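Thymidylate synthase ThyX (Streptomyces cacaoi subsp. asoensis, PDB 4P5A) methylates UMP and dUMP, probably taking the carbon from 5,10-methylenetetrahydrofolate and using bound FAD as redox cofactor, and is assembled as a homotetramer. Local coordinates at residues Ser19-Leu24 with Ala221-Val226; Leu24-Ala29 with Ser63-Asn68. One frame throughout, in Å; residues are numbered along the deposited sequence.

Contact 1 (Ser19-Leu24 with Ala221-Val226); sequences SSASDL and AKLMPV
Asp23 reaches across to Val226 at the N-terminus of helix 225-233, just where the chain leaves strand 13-20, outermost within this chain in the antiparallel sheet of the ThyX fold, and starts helix 23-30. Asp23 OD1 accepts a hydrogen bond from Val226 N at 2.8 Å, nearly straight at 163° about the hydrogen. The N-H comes in on the syn side, tilted 34° out of the carboxylate plane. Asp23 OD1 also lies 3.2 Å from Pro225 CD. The other oxygen, OD2, rests against the Met224 backbone and CB and is hydrogen-bonded to the hydroxyl of Thr227. This grip fixes the rotation of the buried carboxylate. The N-terminus of helix 225-233, at which it points, would probably favour its charged form.

One water sits beside the carboxylate and ties the backbones together. Asp23 N donates to the water oxygen at 2.9 Å, and the water donates to Leu223 O, with a weak third link to Asp23 OD1. Met224, in the N-cap position between the two C-terminal helices, lays its side chain alongside Ala21 and Ser22. A bend about the CG-SD bond (chi3 68°) brings Met224 CE to 3.6 Å from Ser22 O, while SD lies against the methyl of Ala21. Ser22 turns its own hydroxyl elsewhere, to Ala25 N, capping helix 23-30.

Farther back, Met70 of strand 69-77 packs against Ser19, Ala21 and Leu223, so the end of helix 207-223 is seated on the sheet. There Leu223 CD1 ends 3.7 Å from Ser19 OG, with CD2 of the same leucine almost equally near that hydroxyl.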
loop_
_atom_site.group_PDB
_atom_site.type_symbol
_atom_site.label_atom_id
_atom_site.label_comp_id
_atom_site.label_asym_id
_atom_site.label_seq_id
_atom_site.Cartn_x
_atom_site.Cartn_y
_atom_site.Cartn_z
ATOM N N SER B 19 16.190 10.590 10.991
ATOM C CA SER B 19 15.660 9.236 11.194
ATOM C C SER B 19 15.100 9.096 12.570
ATOM O O SER B 19 15.421 9.948 13.501
ATOM C CB SER B 19 16.794 8.199 11.053
ATOM O OG SER B 19 17.880 8.442 11.988
ATOM N N SER B 20 14.318 8.044 12.782
ATOM C CA SER B 20 14.026 7.653 14.119
ATOM C C SER B 20 13.976 6.128 14.000
ATOM O O SER B 20 12.914 5.564 13.664
ATOM C CB SER B 20 12.663 8.224 14.513
ATOM O OG SER B 20 12.281 7.703 15.747
ATOM N N ALA B 21 15.129 5.510 14.128
ATOM C CA ALA B 21 15.197 4.054 13.895
ATOM C C ALA B 21 16.264 3.446 14.724
ATOM O O ALA B 21 17.424 3.999 14.814
ATOM C CB ALA B 21 15.538 3.772 12.461
ATOM N N SER B 22 15.901 2.354 15.383
ATOM C CA SER B 22 16.904 1.653 16.224
ATOM C C SER B 22 16.443 0.217 16.384
ATOM O O SER B 22 15.269 -0.104 16.172
ATOM C CB SER B 22 16.926 2.326 17.615
ATOM O OG SER B 22 15.675 2.100 18.298
ATOM N N ASP B 23 17.374 -0.671 16.811
ATOM C CA ASP B 23 16.934 -1.999 17.060
ATOM C C ASP B 23 15.972 -2.117 18.197
ATOM O O ASP B 23 15.071 -2.925 18.182
ATOM C CB ASP B 23 18.194 -2.861 17.390
ATOM C CG ASP B 23 19.201 -2.997 16.156
ATOM O OD1 ASP B 23 20.438 -2.795 16.335
ATOM O OD2 ASP B 23 18.753 -3.287 14.988
ATOM N N LEU B 24 16.152 -1.264 19.210
ATOM C CA LEU B 24 15.215 -1.263 20.319
ATOM C C LEU B 24 13.779 -0.984 19.877
ATOM O O LEU B 24 12.852 -1.553 20.451
ATOM C CB LEU B 24 15.661 -0.206 21.310
ATOM C CG LEU B 24 14.578 0.016 22.363
ATOM C CD1 LEU B 24 14.521 -1.103 23.463
ATOM C CD2 LEU B 24 14.660 1.470 22.943
ATOM N N ALA B 221 22.989 0.614 8.593
ATOM C CA ALA B 221 23.734 -0.384 9.463
ATOM C C ALA B 221 24.234 0.293 10.718
ATOM O O ALA B 221 24.344 -0.366 11.784
ATOM C CB ALA B 221 24.880 -0.961 8.675
ATOM N N LYS B 222 24.442 1.605 10.638
ATOM C CA LYS B 222 24.814 2.377 11.853
ATOM C C LYS B 222 23.660 2.614 12.739
ATOM O O LYS B 222 23.849 2.654 13.973
ATOM C CB LYS B 222 25.460 3.745 11.451
ATOM C CG LYS B 222 26.714 3.580 10.812
ATOM C CD LYS B 222 27.123 4.952 10.111
ATOM C CE LYS B 222 28.233 4.629 9.085
ATOM N NZ LYS B 222 28.706 5.794 8.198
ATOM N N LEU B 223 22.439 2.774 12.187
ATOM C CA LEU B 223 21.308 3.004 13.065
ATOM C C LEU B 223 20.751 1.712 13.666
ATOM O O LEU B 223 20.219 1.727 14.783
ATOM C CB LEU B 223 20.132 3.594 12.217
ATOM C CG LEU B 223 20.543 4.867 11.507
ATOM C CD1 LEU B 223 19.270 5.322 10.617
ATOM C CD2 LEU B 223 20.681 5.924 12.544
ATOM N N MET B 224 20.829 0.593 12.896
ATOM C CA MET B 224 20.201 -0.638 13.348
ATOM C C MET B 224 21.138 -1.789 13.091
ATOM O O MET B 224 20.877 -2.663 12.273
ATOM C CB MET B 224 18.903 -0.853 12.525
ATOM C CG MET B 224 17.837 0.333 12.856
ATOM S SD MET B 224 16.223 0.035 11.998
ATOM C CE MET B 224 15.486 -1.416 12.787
ATOM N N PRO B 225 22.232 -1.808 13.815
ATOM C CA PRO B 225 23.258 -2.827 13.518
ATOM C C PRO B 225 22.836 -4.254 13.766
ATOM O O PRO B 225 23.276 -5.129 12.939
ATOM C CB PRO B 225 24.442 -2.431 14.446
ATOM C CG PRO B 225 23.781 -1.671 15.616
ATOM C CD PRO B 225 22.586 -0.929 14.948
ATOM N N VAL B 226 22.000 -4.539 14.752
ATOM C CA VAL B 226 21.672 -5.955 14.980
ATOM C C VAL B 226 20.729 -6.417 13.840
ATOM O O VAL B 226 20.828 -7.565 13.376
ATOM C CB VAL B 226 20.939 -6.069 16.356
ATOM C CG1 VAL B 226 20.395 -7.510 16.625
ATOM C CG2 VAL B 226 21.897 -5.578 17.503
HETATM O O HOH W 1 19.981 0.544 17.245
#

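Contact 2 (Leu24-Ala29 with Ser63-Asn68); sequences LAVVKA and SPFEHN. With FAD (flavin-adenine dinucleotide), chain L.
The Phe65 ring has Val26 over one face: CG1 stands 3.8 Å from the ring centroid, 20° off the normal and displaced toward the CE1 side, a CH-pi contact. Val26 CG1 can do this because it is anti to the backbone N (chi1 -177°), and it also meets Pro64 CB at 3.9 Å. The second flat group, the His67 imidazole, has Pro64 O at its edge in the ring plane, while Ala29 CB approaches obliquely, 3.7 Å from CD2. His67 ND1 is hydrogen-bonded to Thr180 OG1 of the second subunit, which anchors the ring. Ala25 CB touches the backbone at His67 O, 3.7 Å away, at the centre of an inverse gamma turn.

Turned the other way from this apolar seam, the 3-10 turn 63-66 faces the FAD. Ser63 CB lies 3.3 Å from the ribityl O2', and the extended Glu66 chain lays its carboxylate almost parallel over the adenine, CD 3.5 Å from N1A. That carboxylate is salt-bridged to Arg184 and to Arg88 of the third subunit, and bonded to Ser91 OG of the second, in keeping with an FAD site built by three monomers. With an alanine in place of Glu66 the two arginines are likely to lose their shared carboxylate, and the adenine the group laid over it.

In the fold, helix 23-30 packs on the connection between helix 48-58 and strand 69-77. Leu56 of helix 48-58 meets both Val26 and Phe65, and helix 183-193 packs against Phe65 through Arg184 and Met187.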
loop_
_atom_site.group_PDB
_atom_site.type_symbol
_atom_site.label_atom_id
_atom_site.label_comp_id
_atom_site.label_asym_id
_atom_site.label_seq_id
_atom_site.Cartn_x
_atom_site.Cartn_y
_atom_site.Cartn_z
ATOM N N LEU B 24 16.152 -1.264 19.210
ATOM C CA LEU B 24 15.215 -1.263 20.319
ATOM C C LEU B 24 13.779 -0.984 19.877
ATOM O O LEU B 24 12.852 -1.553 20.451
ATOM C CB LEU B 24 15.661 -0.206 21.310
ATOM C CG LEU B 24 14.578 0.016 22.363
ATOM C CD1 LEU B 24 14.521 -1.103 23.463
ATOM C CD2 LEU B 24 14.660 1.470 22.943
ATOM N N ALA B 25 13.611 -0.163 18.853
ATOM C CA ALA B 25 12.227 0.137 18.386
ATOM C C ALA B 25 11.535 -1.130 17.866
ATOM O O ALA B 25 10.296 -1.265 17.940
ATOM C CB ALA B 25 12.304 1.267 17.235
ATOM N N VAL B 26 12.321 -2.050 17.303
ATOM C CA VAL B 26 11.727 -3.318 16.827
ATOM C C VAL B 26 11.298 -4.200 17.955
ATOM O O VAL B 26 10.253 -4.802 17.894
ATOM C CB VAL B 26 12.777 -4.091 16.028
ATOM C CG1 VAL B 26 12.184 -5.465 15.394
ATOM C CG2 VAL B 26 13.307 -3.225 14.943
ATOM N N VAL B 27 12.201 -4.363 18.972
ATOM C CA VAL B 27 11.963 -5.203 20.118
ATOM C C VAL B 27 10.704 -4.702 20.863
ATOM O O VAL B 27 9.860 -5.524 21.261
ATOM C CB VAL B 27 13.202 -5.069 21.093
ATOM C CG1 VAL B 27 12.861 -5.752 22.464
ATOM C CG2 VAL B 27 14.482 -5.694 20.366
ATOM N N LYS B 28 10.627 -3.386 21.006
ATOM C CA LYS B 28 9.440 -2.794 21.773
ATOM C C LYS B 28 8.165 -3.122 21.026
ATOM O O LYS B 28 7.179 -3.470 21.669
ATOM C CB LYS B 28 9.583 -1.296 21.947
ATOM C CG LYS B 28 10.662 -0.930 23.036
ATOM C CD LYS B 28 10.850 0.581 23.091
ATOM C CE LYS B 28 10.208 1.240 24.339
ATOM N NZ LYS B 28 10.094 2.776 24.249
ATOM N N ALA B 29 8.161 -2.921 19.695
ATOM C CA ALA B 29 6.936 -3.183 18.868
ATOM C C ALA B 29 6.607 -4.640 18.926
ATOM O O ALA B 29 5.479 -5.045 19.179
ATOM C CB ALA B 29 7.169 -2.771 17.430
ATOM N N SER B 63 6.504 -7.213 10.414
ATOM C CA SER B 63 5.724 -6.101 10.844
ATOM C C SER B 63 6.413 -5.241 11.934
ATOM O O SER B 63 6.417 -4.015 11.887
ATOM C CB SER B 63 4.390 -6.691 11.343
ATOM O OG SER B 63 3.696 -5.594 11.587
ATOM N N PRO B 64 7.028 -5.865 12.964
ATOM C CA PRO B 64 7.771 -5.113 13.913
ATOM C C PRO B 64 8.866 -4.235 13.362
ATOM O O PRO B 64 9.179 -3.219 13.987
ATOM C CB PRO B 64 8.409 -6.179 14.865
ATOM C CG PRO B 64 7.399 -7.337 14.795
ATOM C CD PRO B 64 7.052 -7.324 13.292
ATOM N N PHE B 65 9.440 -4.569 12.201
ATOM C CA PHE B 65 10.456 -3.720 11.645
ATOM C C PHE B 65 9.927 -2.462 10.951
ATOM O O PHE B 65 10.677 -1.645 10.390
ATOM C CB PHE B 65 11.247 -4.543 10.623
ATOM C CG PHE B 65 12.009 -5.728 11.282
ATOM C CD1 PHE B 65 13.269 -5.514 11.888
ATOM C CD2 PHE B 65 11.477 -6.996 11.292
ATOM C CE1 PHE B 65 13.946 -6.547 12.498
ATOM C CE2 PHE B 65 12.176 -8.066 11.995
ATOM C CZ PHE B 65 13.450 -7.810 12.521
ATOM N N GLU B 66 8.621 -2.253 10.958
ATOM C CA GLU B 66 8.045 -1.040 10.304
ATOM C C GLU B 66 7.926 0.134 11.255
ATOM O O GLU B 66 7.550 1.244 10.766
ATOM C CB GLU B 66 6.612 -1.354 9.776
ATOM C CG GLU B 66 6.649 -2.405 8.687
ATOM C CD GLU B 66 5.208 -2.786 8.184
ATOM O OE1 GLU B 66 4.230 -2.072 8.537
ATOM O OE2 GLU B 66 5.109 -3.776 7.458
ATOM N N HIS B 67 8.164 -0.081 12.554
ATOM C CA HIS B 67 7.842 1.003 13.509
ATOM C C HIS B 67 9.051 1.922 13.664
ATOM O O HIS B 67 9.635 2.057 14.741
ATOM C CB HIS B 67 7.356 0.407 14.856
ATOM C CG HIS B 67 6.087 -0.347 14.643
ATOM N ND1 HIS B 67 4.837 0.214 14.835
ATOM C CD2 HIS B 67 5.865 -1.595 14.195
ATOM C CE1 HIS B 67 3.890 -0.643 14.502
ATOM N NE2 HIS B 67 4.472 -1.756 14.126
ATOM N N ASN B 68 9.455 2.569 12.556
ATOM C CA ASN B 68 10.593 3.460 12.545
ATOM C C ASN B 68 10.587 4.244 11.289
ATOM O O ASN B 68 9.746 3.935 10.422
ATOM C CB ASN B 68 11.933 2.675 12.667
ATOM C CG ASN B 68 12.003 1.473 11.717
ATOM O OD1 ASN B 68 11.952 0.238 12.115
ATOM N ND2 ASN B 68 12.098 1.779 10.539
HETATM P PA FAD L . 0.638 -7.320 3.823
HETATM O O1A FAD L . -0.184 -7.813 2.810
HETATM O O2A FAD L . 0.057 -6.279 4.683
HETATM O O5B FAD L . 1.890 -6.656 3.056
HETATM C C5B FAD L . 2.484 -7.363 2.082
HETATM C C4B FAD L . 4.022 -6.973 1.967
HETATM O O4B FAD L . 3.882 -5.611 1.477
HETATM C C3B FAD L . 4.801 -6.854 3.271
HETATM O O3B FAD L . 5.352 -8.166 3.432
HETATM C C2B FAD L . 5.871 -5.843 2.944
HETATM O O2B FAD L . 6.908 -6.402 2.065
HETATM C C1B FAD L . 4.997 -4.858 2.166
HETATM N N9A FAD L . 4.377 -3.794 3.001
HETATM C C8A FAD L . 3.049 -3.468 3.054
HETATM N N7A FAD L . 2.933 -2.341 3.833
HETATM C C5A FAD L . 4.172 -1.981 4.280
HETATM C C6A FAD L . 4.608 -0.959 5.105
HETATM N N6A FAD L . 3.787 -0.022 5.586
HETATM N N1A FAD L . 5.953 -0.862 5.348
HETATM C C2A FAD L . 6.799 -1.737 4.801
HETATM N N3A FAD L . 6.385 -2.751 3.967
HETATM C C4A FAD L . 5.069 -2.906 3.724
HETATM N N1 FAD L . 0.483 -9.598 14.073
HETATM C C2 FAD L . 0.470 -8.988 15.238
HETATM O O2 FAD L . 0.059 -7.819 15.340
HETATM N N3 FAD L . 0.970 -9.622 16.388
HETATM C C4 FAD L . 1.510 -10.880 16.337
HETATM O O4 FAD L . 1.966 -11.408 17.385
HETATM C C4X FAD L . 1.534 -11.561 15.088
HETATM N N5 FAD L . 2.070 -12.813 14.991
HETATM C C5X FAD L . 1.912 -13.511 13.784
HETATM C C6 FAD L . 2.282 -14.902 13.684
HETATM C C7 FAD L . 2.059 -15.547 12.444
HETATM C C7M FAD L . 2.516 -17.055 12.402
HETATM C C8 FAD L . 1.481 -14.926 11.322
HETATM C C8M FAD L . 1.248 -15.546 9.916
HETATM C C9 FAD L . 1.116 -13.581 11.449
HETATM C C9A FAD L . 1.355 -12.896 12.638
HETATM N N10 FAD L . 0.909 -11.543 12.746
HETATM C C10 FAD L . 1.003 -10.924 13.949
HETATM C "C1'" FAD L . 0.385 -10.789 11.579
HETATM C "C2'" FAD L . 1.655 -10.284 10.761
HETATM O "O2'" FAD L . 2.481 -9.346 11.509
HETATM C "C3'" FAD L . 1.183 -9.552 9.509
HETATM O "O3'" FAD L . 0.289 -8.507 9.889
HETATM C "C4'" FAD L . 0.443 -10.501 8.524
HETATM O "O4'" FAD L . 1.166 -11.708 8.424
HETATM C "C5'" FAD L . 0.368 -9.889 7.141
HETATM O "O5'" FAD L . 1.745 -9.941 6.590
HETATM P P FAD L . 2.309 -8.692 5.749
HETATM O O1P FAD L . 2.367 -7.467 6.546
HETATM O O2P FAD L . 3.674 -9.199 5.324
HETATM O O3P FAD L . 1.276 -8.594 4.547
#

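In the fold
Contacts 1 and 2 have centres about 10 Å apart on the same side of the chain's centre and share Leu24 and helix 23-30. Both segments of contact 2 fall between those of contact 1 in sequence, apart from the shared Leu24: 24-29 and 63-68 are 34 residues apart at their closest ends, 19-24 and 221-226 are 197 apart. They also touch directly, Met224 CE lying 3.6 Å from Val26 CG2 and Ser20 O 3.2 Å from Asn68 CB. Helix 23-30 thus links the C-terminal helices, through contact 1, to the FAD-binding turn in contact 2. Both contacts also reach the second subunit, placing this region at a tetramer interface.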